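Local structure of monomethylamine methyltransferase mtmB1 (Methanosarcina barkeri, 1TV2) at residues I255-Q260 and A291-D296; H228-L233 and S244-Y249; Y334-G339 and S365-A370; K151-I156 and P197-K202. The protein transfers the methyl group of monomethylamine to the corrinoid cofactor of its partner protein MtmC, a step in methanogenesis from methylamine. All blocks are in the same frame, centred on the assembly; numbering follows the deposited sequence.

Contact 1. Residues I255-Q260 and A291-D296; sequences IIMDEQ and ASWHLD. With BG5 (5-hydroxyamino-3-methyl-pyrrolidine-2-carboxylic acid), chain B.
Met257 lies on the Trp293 indole. Its CG sits over one face, 3.5 Å from the centroid of the six-membered ring. SD comes in obliquely, 3.3 Å from Trp293 CH2, as a Met-aromatic contact. Trp293 CG stands between the backbone N and the carbonyl carbon (chi1 64°), which brings the face of the indole against Met257 CG. Trp293 NE1 is bonded to Ser227 OG. An alanine in place of Trp293 would probably leave Met257 without its aromatic floor and Ser227 OG without this N-H partner. Met257 SD also touches Leu295 CB at 3.7 Å. Backbone bonds knit the two strands in parallel. Ile256 O accepts from both Ser292 N and Trp293 N. Leu295 N reaches Asp258 O at 2.7 Å. On the other sheet face His294 ND1 donates to Asp258 OD2 at 2.7 Å, in the imidazole plane and to the anti lone pair of that oxygen. The bond is bent, at 133°. Gln232 NE2 also binds OD2, and His294 NE2 meets a water at 2.7 Å. Strands 255-259 and 293-300 are neighbouring parallel staves of a TIM barrel. Leu295 CD2, Met257 CE and the Glu259 carboxylate, held by Ser231 OG and Gln333 NE2, lie beside BG5, the pyrrolysine-derived group.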
# COMPACT_ATOMS: atom_id res chain seq x y z
N ILE A 255 18.25 -2.13 -2.72
CA ILE A 255 19.24 -2.45 -3.74
C ILE A 255 20.50 -1.74 -3.23
O ILE A 255 20.46 -0.55 -2.94
CB ILE A 255 18.85 -1.86 -5.12
CG1 ILE A 255 17.61 -2.57 -5.66
CG2 ILE A 255 20.02 -1.97 -6.09
CD1 ILE A 255 17.78 -4.04 -5.86
N ILE A 256 21.60 -2.48 -3.12
CA ILE A 256 22.84 -1.91 -2.60
C ILE A 256 23.92 -1.65 -3.65
O ILE A 256 24.29 -2.54 -4.42
CB ILE A 256 23.45 -2.84 -1.51
CG1 ILE A 256 22.50 -2.92 -0.31
CG2 ILE A 256 24.84 -2.33 -1.09
CD1 ILE A 256 22.93 -3.90 0.76
N MET A 257 24.42 -0.42 -3.67
CA MET A 257 25.49 -0.07 -4.59
C MET A 257 26.74 0.20 -3.78
O MET A 257 26.83 1.20 -3.07
CB MET A 257 25.16 1.18 -5.41
CG MET A 257 26.31 1.55 -6.36
SD MET A 257 26.34 3.28 -6.86
CE MET A 257 27.04 4.02 -5.38
N ASP A 258 27.71 -0.71 -3.88
CA ASP A 258 28.97 -0.55 -3.18
C ASP A 258 29.88 0.20 -4.15
O ASP A 258 29.93 -0.14 -5.33
CB ASP A 258 29.57 -1.93 -2.86
CG ASP A 258 31.02 -1.85 -2.43
OD1 ASP A 258 31.30 -1.93 -1.21
OD2 ASP A 258 31.89 -1.72 -3.32
N GLU A 259 30.59 1.22 -3.67
CA GLU A 259 31.48 1.98 -4.54
C GLU A 259 32.92 1.99 -4.01
O GLU A 259 33.16 1.80 -2.82
CB GLU A 259 31.03 3.43 -4.67
CG GLU A 259 31.67 4.34 -3.63
CD GLU A 259 31.79 5.78 -4.08
OE1 GLU A 259 32.19 6.02 -5.24
OE2 GLU A 259 31.49 6.68 -3.27
N GLN A 260 33.86 2.23 -4.92
CA GLN A 260 35.27 2.32 -4.57
C GLN A 260 35.98 3.01 -5.72
O GLN A 260 35.75 2.69 -6.88
CB GLN A 260 35.87 0.93 -4.32
CG GLN A 260 37.07 0.95 -3.37
CD GLN A 260 38.39 1.23 -4.08
OE1 GLN A 260 39.29 1.86 -3.51
NE2 GLN A 260 38.53 0.74 -5.30
N ALA A 291 26.68 -6.24 -1.91
CA ALA A 291 26.24 -5.37 -2.99
C ALA A 291 25.42 -6.03 -4.10
O ALA A 291 25.63 -7.20 -4.45
CB ALA A 291 27.45 -4.67 -3.60
N SER A 292 24.48 -5.26 -4.65
CA SER A 292 23.65 -5.70 -5.77
C SER A 292 24.50 -5.41 -7.00
O SER A 292 24.47 -6.15 -7.98
CB SER A 292 22.35 -4.90 -5.83
OG SER A 292 21.55 -5.13 -4.68
N TRP A 293 25.24 -4.30 -6.95
CA TRP A 293 26.16 -3.90 -8.01
C TRP A 293 27.28 -3.03 -7.45
O TRP A 293 27.14 -2.45 -6.36
CB TRP A 293 25.44 -3.17 -9.17
CG TRP A 293 24.78 -1.84 -8.87
CD1 TRP A 293 23.59 -1.64 -8.23
CD2 TRP A 293 25.22 -0.54 -9.32
NE1 TRP A 293 23.26 -0.30 -8.26
CE2 TRP A 293 24.24 0.39 -8.92
CE3 TRP A 293 26.35 -0.09 -10.01
CZ2 TRP A 293 24.35 1.76 -9.20
CZ3 TRP A 293 26.46 1.28 -10.30
CH2 TRP A 293 25.46 2.19 -9.88
N HIS A 294 28.39 -2.95 -8.17
CA HIS A 294 29.55 -2.18 -7.72
C HIS A 294 29.90 -1.02 -8.64
O HIS A 294 30.02 -1.19 -9.85
CB HIS A 294 30.77 -3.09 -7.58
CG HIS A 294 32.03 -2.36 -7.21
ND1 HIS A 294 32.29 -1.90 -5.94
CD2 HIS A 294 33.10 -1.99 -7.97
CE1 HIS A 294 33.45 -1.28 -5.92
NE2 HIS A 294 33.96 -1.32 -7.14
N LEU A 295 30.05 0.16 -8.05
CA LEU A 295 30.40 1.36 -8.79
C LEU A 295 31.91 1.61 -8.68
O LEU A 295 32.43 1.79 -7.58
CB LEU A 295 29.66 2.58 -8.23
CG LEU A 295 29.89 3.89 -8.99
CD1 LEU A 295 29.21 3.82 -10.35
CD2 LEU A 295 29.34 5.05 -8.18
N ASP A 296 32.59 1.60 -9.82
CA ASP A 296 34.04 1.82 -9.87
C ASP A 296 34.28 3.32 -10.05
O ASP A 296 33.34 4.12 -10.05
CB ASP A 296 34.62 1.04 -11.06
CG ASP A 296 36.14 0.89 -11.00
OD1 ASP A 296 36.79 1.47 -10.11
OD2 ASP A 296 36.68 0.18 -11.88
C1 BG5 B . 27.61 7.95 -7.88
C2 BG5 B . 28.82 8.58 -7.21
C3 BG5 B . 28.59 10.06 -6.92
C4 BG5 B . 28.24 10.13 -5.43
C5 BG5 B . 28.87 8.91 -4.76
C6 BG5 B . 29.83 10.71 -7.22
N1 BG5 B . 29.19 7.93 -5.87
O1 BG5 B . 27.53 7.94 -9.11
N2 BG5 B . 27.92 8.31 -3.87
O2 BG5 B . 26.93 7.30 -4.21
O HOH W 1 36.34 -0.20 -7.74

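Contact 2. Residues H228-L233 and S244-Y249. With BG5 (5-hydroxyamino-3-methyl-pyrrolidine-2-carboxylic acid), chain B.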
# COMPACT_ATOMS: atom_id res chain seq x y z
N HIS A 228 21.26 2.19 -3.19
CA HIS A 228 21.74 2.73 -1.91
C HIS A 228 23.26 2.65 -1.83
O HIS A 228 23.83 1.56 -1.87
CB HIS A 228 21.08 1.98 -0.76
CG HIS A 228 19.59 2.14 -0.73
ND1 HIS A 228 18.93 2.74 0.32
CD2 HIS A 228 18.65 1.85 -1.66
CE1 HIS A 228 17.64 2.81 0.03
NE2 HIS A 228 17.45 2.28 -1.16
N GLU A 229 23.90 3.80 -1.69
CA GLU A 229 25.35 3.87 -1.66
C GLU A 229 26.07 3.62 -0.35
O GLU A 229 25.62 4.02 0.72
CB GLU A 229 25.81 5.23 -2.21
CG GLU A 229 25.59 6.43 -1.27
CD GLU A 229 26.69 6.59 -0.21
OE1 GLU A 229 27.87 6.30 -0.52
OE2 GLU A 229 26.38 7.03 0.92
N VAL A 230 27.20 2.94 -0.47
CA VAL A 230 28.09 2.66 0.64
C VAL A 230 29.47 2.71 -0.02
O VAL A 230 29.66 2.14 -1.10
CB VAL A 230 27.84 1.28 1.30
CG1 VAL A 230 28.10 0.15 0.32
CG2 VAL A 230 28.71 1.14 2.54
N SER A 231 30.41 3.43 0.59
CA SER A 231 31.74 3.57 0.00
C SER A 231 32.86 2.84 0.71
O SER A 231 33.00 2.92 1.92
CB SER A 231 32.12 5.06 -0.06
OG SER A 231 31.15 5.81 -0.75
N GLN A 232 33.67 2.14 -0.08
CA GLN A 232 34.83 1.45 0.47
C GLN A 232 35.91 2.53 0.50
O GLN A 232 35.83 3.51 -0.24
CB GLN A 232 35.30 0.32 -0.46
CG GLN A 232 34.35 -0.85 -0.59
CD GLN A 232 34.99 -2.00 -1.35
OE1 GLN A 232 36.05 -2.49 -0.95
NE2 GLN A 232 34.35 -2.43 -2.44
N LEU A 233 36.91 2.36 1.35
CA LEU A 233 37.99 3.34 1.45
C LEU A 233 39.19 2.92 0.59
O LEU A 233 39.13 1.89 -0.09
CB LEU A 233 38.39 3.51 2.91
CG LEU A 233 37.22 3.86 3.85
CD1 LEU A 233 37.71 3.96 5.28
CD2 LEU A 233 36.59 5.18 3.42
N SER A 244 27.65 -0.65 9.46
CA SER A 244 26.31 -0.49 10.03
C SER A 244 25.30 -0.06 8.98
O SER A 244 24.15 -0.48 9.00
CB SER A 244 26.33 0.52 11.18
OG SER A 244 26.83 -0.07 12.36
N VAL A 245 25.74 0.80 8.05
CA VAL A 245 24.85 1.26 6.99
C VAL A 245 24.44 0.07 6.13
O VAL A 245 23.28 -0.05 5.73
CB VAL A 245 25.53 2.33 6.12
CG1 VAL A 245 24.67 2.63 4.89
CG2 VAL A 245 25.74 3.61 6.93
N ILE A 246 25.41 -0.80 5.84
CA ILE A 246 25.15 -2.00 5.04
C ILE A 246 24.07 -2.85 5.72
O ILE A 246 23.15 -3.32 5.06
CB ILE A 246 26.44 -2.85 4.87
CG1 ILE A 246 27.43 -2.11 3.96
CG2 ILE A 246 26.11 -4.22 4.30
CD1 ILE A 246 28.83 -2.70 3.99
N ALA A 247 24.20 -3.03 7.03
CA ALA A 247 23.23 -3.82 7.79
C ALA A 247 21.84 -3.22 7.64
O ALA A 247 20.84 -3.94 7.57
CB ALA A 247 23.62 -3.86 9.26
N HIS A 248 21.77 -1.90 7.60
CA HIS A 248 20.50 -1.20 7.46
C HIS A 248 19.88 -1.46 6.08
O HIS A 248 18.71 -1.83 5.98
CB HIS A 248 20.70 0.29 7.69
CG HIS A 248 19.56 1.14 7.22
ND1 HIS A 248 19.64 1.93 6.10
CD2 HIS A 248 18.31 1.31 7.71
CE1 HIS A 248 18.49 2.56 5.92
NE2 HIS A 248 17.67 2.20 6.89
N TYR A 249 20.68 -1.28 5.03
CA TYR A 249 20.20 -1.49 3.66
C TYR A 249 19.66 -2.92 3.50
O TYR A 249 18.59 -3.13 2.93
CB TYR A 249 21.34 -1.27 2.66
CG TYR A 249 21.83 0.16 2.53
CD1 TYR A 249 23.06 0.43 1.92
CD2 TYR A 249 21.07 1.24 2.99
CE1 TYR A 249 23.52 1.73 1.76
CE2 TYR A 249 21.52 2.56 2.83
CZ TYR A 249 22.75 2.79 2.22
OH TYR A 249 23.22 4.08 2.05
C1 BG5 B . 27.61 7.95 -7.88
C2 BG5 B . 28.82 8.58 -7.21
C3 BG5 B . 28.59 10.06 -6.92
C4 BG5 B . 28.24 10.13 -5.43
C5 BG5 B . 28.87 8.91 -4.76
C6 BG5 B . 29.83 10.71 -7.22
N1 BG5 B . 29.19 7.93 -5.87
O1 BG5 B . 27.53 7.94 -9.11
N2 BG5 B . 27.92 8.31 -3.87
O2 BG5 B . 26.93 7.30 -4.21
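His228 and Tyr249 both carry CG anti to the carbonyl carbon (chi1 -63° and -68°). These torsions set the Tyr249 ring against strand 227-231, and His228 CB lies over the centre of that ring, 3.4 Å from the centroid. The imidazole turns its edge toward the same face, a T-shaped pair with planes at 69° and centroids 5.0 Å apart. His228 NE2 is bonded to Thr223 O. Val245 CG1, from the same helix as the tyrosine, covers the opposite face, so the phenol ring is clamped on two sides. Its hydroxyl donates to Glu229 O at 2.7 Å. Further along, Val230 CG2 packs on Ile246 CG1 at 3.8 Å, and the two side chains cross at about a right angle. A phenylalanine in place of Tyr249 would probably leave Glu229 O without this donor. The Glu229 CB points away from the helix and comes 3.1 Å from BG5 O2. One residue therefore faces two ways. The chemistry implies a mostly apolar seam between strand and helix, pinned by one buried phenol-to-backbone bond directly behind a residue that lines the pyrrolysine site.

Contact 3. Residues Y334-G339 and S365-A370; sequences YYPCAG and SGVASA. With BG5 (5-hydroxyamino-3-methyl-pyrrolidine-2-carboxylic acid), chain B.
Tyr335 and Ala368 meet at the mouth of the TIM barrel, where the chain leaves strands 330-333 and 363-366 beside the pyrrolysine-derived BG5. Ala368 CB lies over the centre of the Tyr335 ring, 3.7 Å from its centroid. The phenol end reaches the ligand, with Tyr335 OH 3.1 Å from the methyl carbon C6 of BG5. Ser365 OG stands anti to the backbone N (chi1 -163°), which carries it to 2.6 Å from BG5 O1, with Gln127 OE1 as another acceptor for its single proton. Main-chain bonds carry the strand pairing outward. Tyr334 N donates to Ser365 O, and Ala368 N donates to Tyr334 O at 2.8 Å. Between these two bonds lies a cis peptide, Gly366-Val367. Gly366 CA lies 4.0 Å from Tyr334 CB. Ala368 is the centre of an inverse gamma turn. Pro336 CG presses tightly on Val367 CG1 at 3.4 Å. At the far end Ala370 N reaches Ala338 O at 3.0 Å, from well above the carbonyl plane. Helix 343-359 covers one flank, with Gln352 on Tyr334 and Glu348 on Pro336. Helix 380-393 brings Met386 against Tyr334 and Val367, and its Glu382 binds Ser369 OG.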
# COMPACT_ATOMS: atom_id res chain seq x y z
N TYR A 334 31.71 9.29 -13.44
CA TYR A 334 32.40 10.28 -14.26
C TYR A 334 32.88 11.57 -13.60
O TYR A 334 32.08 12.36 -13.10
CB TYR A 334 31.48 10.64 -15.45
CG TYR A 334 31.22 9.49 -16.39
CD1 TYR A 334 30.71 8.27 -15.93
CD2 TYR A 334 31.54 9.59 -17.75
CE1 TYR A 334 30.53 7.19 -16.78
CE2 TYR A 334 31.36 8.52 -18.62
CZ TYR A 334 30.86 7.32 -18.13
OH TYR A 334 30.74 6.24 -18.97
N TYR A 335 34.19 11.77 -13.63
CA TYR A 335 34.81 12.97 -13.06
C TYR A 335 35.76 13.65 -14.04
O TYR A 335 36.96 13.38 -14.03
CB TYR A 335 35.59 12.64 -11.79
CG TYR A 335 34.74 12.54 -10.54
CD1 TYR A 335 34.06 11.36 -10.23
CD2 TYR A 335 34.63 13.62 -9.67
CE1 TYR A 335 33.29 11.26 -9.07
CE2 TYR A 335 33.86 13.54 -8.52
CZ TYR A 335 33.20 12.36 -8.22
OH TYR A 335 32.45 12.28 -7.07
N PRO A 336 35.24 14.52 -14.92
CA PRO A 336 36.07 15.22 -15.90
C PRO A 336 36.76 16.40 -15.21
O PRO A 336 36.31 16.85 -14.16
CB PRO A 336 35.07 15.72 -16.94
CG PRO A 336 33.84 14.86 -16.72
CD PRO A 336 33.81 14.70 -15.23
N CYS A 337 37.84 16.90 -15.81
CA CYS A 337 38.55 18.05 -15.26
C CYS A 337 37.80 19.34 -15.62
O CYS A 337 37.57 20.20 -14.77
CB CYS A 337 39.97 18.14 -15.83
SG CYS A 337 41.05 16.77 -15.40
N ALA A 338 37.42 19.45 -16.89
CA ALA A 338 36.72 20.63 -17.39
C ALA A 338 35.29 20.78 -16.86
O ALA A 338 34.64 19.79 -16.50
CB ALA A 338 36.71 20.62 -18.91
N GLY A 339 34.81 22.02 -16.83
CA GLY A 339 33.47 22.29 -16.35
C GLY A 339 32.43 22.24 -17.46
O GLY A 339 32.79 22.05 -18.62
N SER A 365 27.30 6.25 -14.53
CA SER A 365 26.81 7.24 -13.57
C SER A 365 27.61 8.55 -13.66
O SER A 365 28.74 8.63 -13.18
CB SER A 365 26.91 6.64 -12.16
OG SER A 365 26.11 7.35 -11.22
N GLY A 366 27.00 9.57 -14.26
CA GLY A 366 27.66 10.86 -14.41
C GLY A 366 26.68 12.00 -14.64
O GLY A 366 25.47 11.76 -14.70
N VAL A 367 27.18 13.23 -14.81
CA VAL A 367 28.61 13.54 -14.84
C VAL A 367 29.02 14.58 -13.79
O VAL A 367 28.44 15.66 -13.71
CB VAL A 367 29.00 14.08 -16.23
CG1 VAL A 367 30.49 14.41 -16.27
CG2 VAL A 367 28.62 13.07 -17.32
N ALA A 368 30.03 14.25 -12.99
CA ALA A 368 30.52 15.18 -11.97
C ALA A 368 31.50 16.15 -12.62
O ALA A 368 32.71 16.10 -12.37
CB ALA A 368 31.20 14.41 -10.85
N SER A 369 30.98 17.04 -13.46
CA SER A 369 31.79 18.02 -14.16
C SER A 369 32.57 18.92 -13.21
O SER A 369 32.19 19.08 -12.05
CB SER A 369 30.90 18.86 -15.08
OG SER A 369 30.24 18.01 -16.01
N ALA A 370 33.66 19.50 -13.71
CA ALA A 370 34.52 20.35 -12.89
C ALA A 370 34.98 19.56 -11.67
O ALA A 370 35.10 20.10 -10.57
CB ALA A 370 33.76 21.60 -12.46
C1 BG5 B . 27.61 7.95 -7.88
C2 BG5 B . 28.82 8.58 -7.21
C3 BG5 B . 28.59 10.06 -6.92
C4 BG5 B . 28.24 10.13 -5.43
C5 BG5 B . 28.87 8.91 -4.76
C6 BG5 B . 29.83 10.71 -7.22
N1 BG5 B . 29.19 7.93 -5.87
O1 BG5 B . 27.53 7.94 -9.11
N2 BG5 B . 27.92 8.31 -3.87
O2 BG5 B . 26.93 7.30 -4.21

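Contact 4. Residues K151-I156 and P197-K202. With BG5 (5-hydroxyamino-3-methyl-pyrrolidine-2-carboxylic acid), chain B.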
# COMPACT_ATOMS: atom_id res chain seq x y z
N LYS A 151 15.68 12.13 -22.48
CA LYS A 151 15.31 10.73 -22.69
C LYS A 151 16.52 9.81 -22.62
O LYS A 151 16.39 8.60 -22.41
CB LYS A 151 14.60 10.56 -24.03
CG LYS A 151 13.16 11.06 -24.04
CD LYS A 151 12.43 10.62 -25.31
CE LYS A 151 10.96 11.01 -25.27
NZ LYS A 151 10.23 10.49 -26.46
N GLU A 152 17.72 10.38 -22.79
CA GLU A 152 18.95 9.59 -22.72
C GLU A 152 19.16 9.06 -21.30
O GLU A 152 19.76 8.00 -21.11
CB GLU A 152 20.16 10.44 -23.11
CG GLU A 152 20.38 10.65 -24.60
CD GLU A 152 20.72 9.36 -25.35
OE1 GLU A 152 21.38 8.48 -24.76
OE2 GLU A 152 20.33 9.25 -26.53
N VAL A 153 18.67 9.80 -20.31
CA VAL A 153 18.82 9.41 -18.90
C VAL A 153 17.74 8.43 -18.44
O VAL A 153 16.55 8.67 -18.66
CB VAL A 153 18.79 10.66 -17.99
CG1 VAL A 153 19.00 10.25 -16.54
CG2 VAL A 153 19.87 11.64 -18.42
N ASP A 154 18.17 7.34 -17.80
CA ASP A 154 17.26 6.30 -17.32
C ASP A 154 16.98 6.42 -15.82
O ASP A 154 15.84 6.22 -15.37
CB ASP A 154 17.84 4.92 -17.62
CG ASP A 154 18.08 4.69 -19.10
OD1 ASP A 154 17.14 4.91 -19.89
OD2 ASP A 154 19.21 4.30 -19.47
N THR A 155 18.02 6.72 -15.04
CA THR A 155 17.89 6.88 -13.60
C THR A 155 18.66 8.13 -13.20
O THR A 155 19.41 8.68 -14.01
CB THR A 155 18.47 5.67 -12.83
OG1 THR A 155 19.86 5.55 -13.12
CG2 THR A 155 17.74 4.39 -13.24
N ILE A 156 18.49 8.58 -11.96
CA ILE A 156 19.16 9.78 -11.48
C ILE A 156 20.22 9.50 -10.41
O ILE A 156 20.01 8.66 -9.53
CB ILE A 156 18.14 10.78 -10.84
CG1 ILE A 156 17.04 11.15 -11.84
CG2 ILE A 156 18.88 12.03 -10.35
CD1 ILE A 156 17.53 11.93 -13.06
N PRO A 197 7.61 10.43 -12.91
CA PRO A 197 7.55 10.28 -11.45
C PRO A 197 8.19 9.02 -10.85
O PRO A 197 8.63 9.04 -9.71
CB PRO A 197 6.05 10.37 -11.16
CG PRO A 197 5.42 9.85 -12.41
CD PRO A 197 6.26 10.45 -13.50
N GLY A 198 8.26 7.94 -11.62
CA GLY A 198 8.84 6.71 -11.11
C GLY A 198 10.32 6.46 -11.37
O GLY A 198 10.79 5.34 -11.19
N MET A 199 11.07 7.48 -11.79
CA MET A 199 12.49 7.29 -12.05
C MET A 199 13.26 6.87 -10.80
O MET A 199 13.08 7.43 -9.73
CB MET A 199 13.13 8.56 -12.61
CG MET A 199 12.83 8.87 -14.07
SD MET A 199 13.75 10.33 -14.64
CE MET A 199 15.35 9.60 -15.10
N GLY A 200 14.13 5.88 -10.96
CA GLY A 200 14.94 5.43 -9.84
C GLY A 200 16.08 6.41 -9.63
O GLY A 200 16.49 7.11 -10.57
N VAL A 201 16.59 6.48 -8.40
CA VAL A 201 17.70 7.37 -8.08
C VAL A 201 18.83 6.59 -7.41
O VAL A 201 18.75 5.37 -7.22
CB VAL A 201 17.27 8.51 -7.12
CG1 VAL A 201 16.06 9.25 -7.70
CG2 VAL A 201 16.95 7.95 -5.73
N LYS A 202 19.91 7.30 -7.08
CA LYS A 202 21.05 6.72 -6.41
C LYS A 202 21.52 7.73 -5.38
O LYS A 202 21.75 8.90 -5.70
CB LYS A 202 22.18 6.40 -7.41
CG LYS A 202 23.32 5.56 -6.82
CD LYS A 202 24.52 6.41 -6.36
CE LYS A 202 25.46 6.73 -7.52
NZ LYS A 202 26.72 7.34 -7.08
C1 BG5 B . 27.61 7.95 -7.88
C2 BG5 B . 28.82 8.58 -7.21
C3 BG5 B . 28.59 10.06 -6.92
C4 BG5 B . 28.24 10.13 -5.43
C5 BG5 B . 28.87 8.91 -4.76
C6 BG5 B . 29.83 10.71 -7.22
N1 BG5 B . 29.19 7.93 -5.87
O1 BG5 B . 27.53 7.94 -9.11
N2 BG5 B . 27.92 8.31 -3.87
O2 BG5 B . 26.93 7.30 -4.21
O HOH W 2 14.20 4.51 -13.61
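Ile156 and Gly200 join two neighbouring parallel strands of the TIM barrel at their N-terminal ends, within the beta-alpha-beta unit of strand 155-161, helix 174-193 and strand 201-203. Ile156 N donates to Gly200 O at 2.8 Å, almost straight at 166°. Thr155 CB touches the same carbonyl oxygen. Val201 CG1 packs on Ile156 CB at 4.1 Å. Met199 bends at its last torsion (chi3 85°), which brings its methyl group against the 153-156 backbone. There CE touches Asp154 O at 3.4 Å and Ile156 CD1 at 3.8 Å, and approaches Val153 CG1. A water bridges the two segments, donating to Asp154 O and accepting from Gly200 N. At the other end Lys202 bends at chi2 and chi3, and its NZ is bonded covalently to BG5 C1 at 1.3 Å, the amide link of the pyrrolysine side chain. NZ also donates to BG5 O2 at 2.9 Å. Helix 174-193 lies against the apolar face, with Cys191 on both Ile156 and Met199 and Thr184 on Val201. Helix 140-148 adds His144 and Tyr147 on Ile156, while strand 125-128 flanks the opposite edge of strand 155-161 through Val126.

Overall arrangement
All four contacts are buried in one TIM barrel, and all reach BG5; none is a surface contact. Contacts 1 and 4 each join neighbouring parallel strands. Contact 1 is richer in side-chain chemistry, while contact 4 has a straight backbone bond and the packing of a methionine methyl group. Contact 2 instead ties a strand to its outer helix. Contact 3 joins the loop after strand 330-333 to the end of strand 363-366 and the loop beyond it. Contacts 1 and 2 lie on neighbouring strands, 255-259 and 227-231, linked by Glu259 with Ser231 and Asp258 with Gln232. Contact 4 supplies the lysine that carries BG5, and residues of contacts 1 and 3 pack against that side chain.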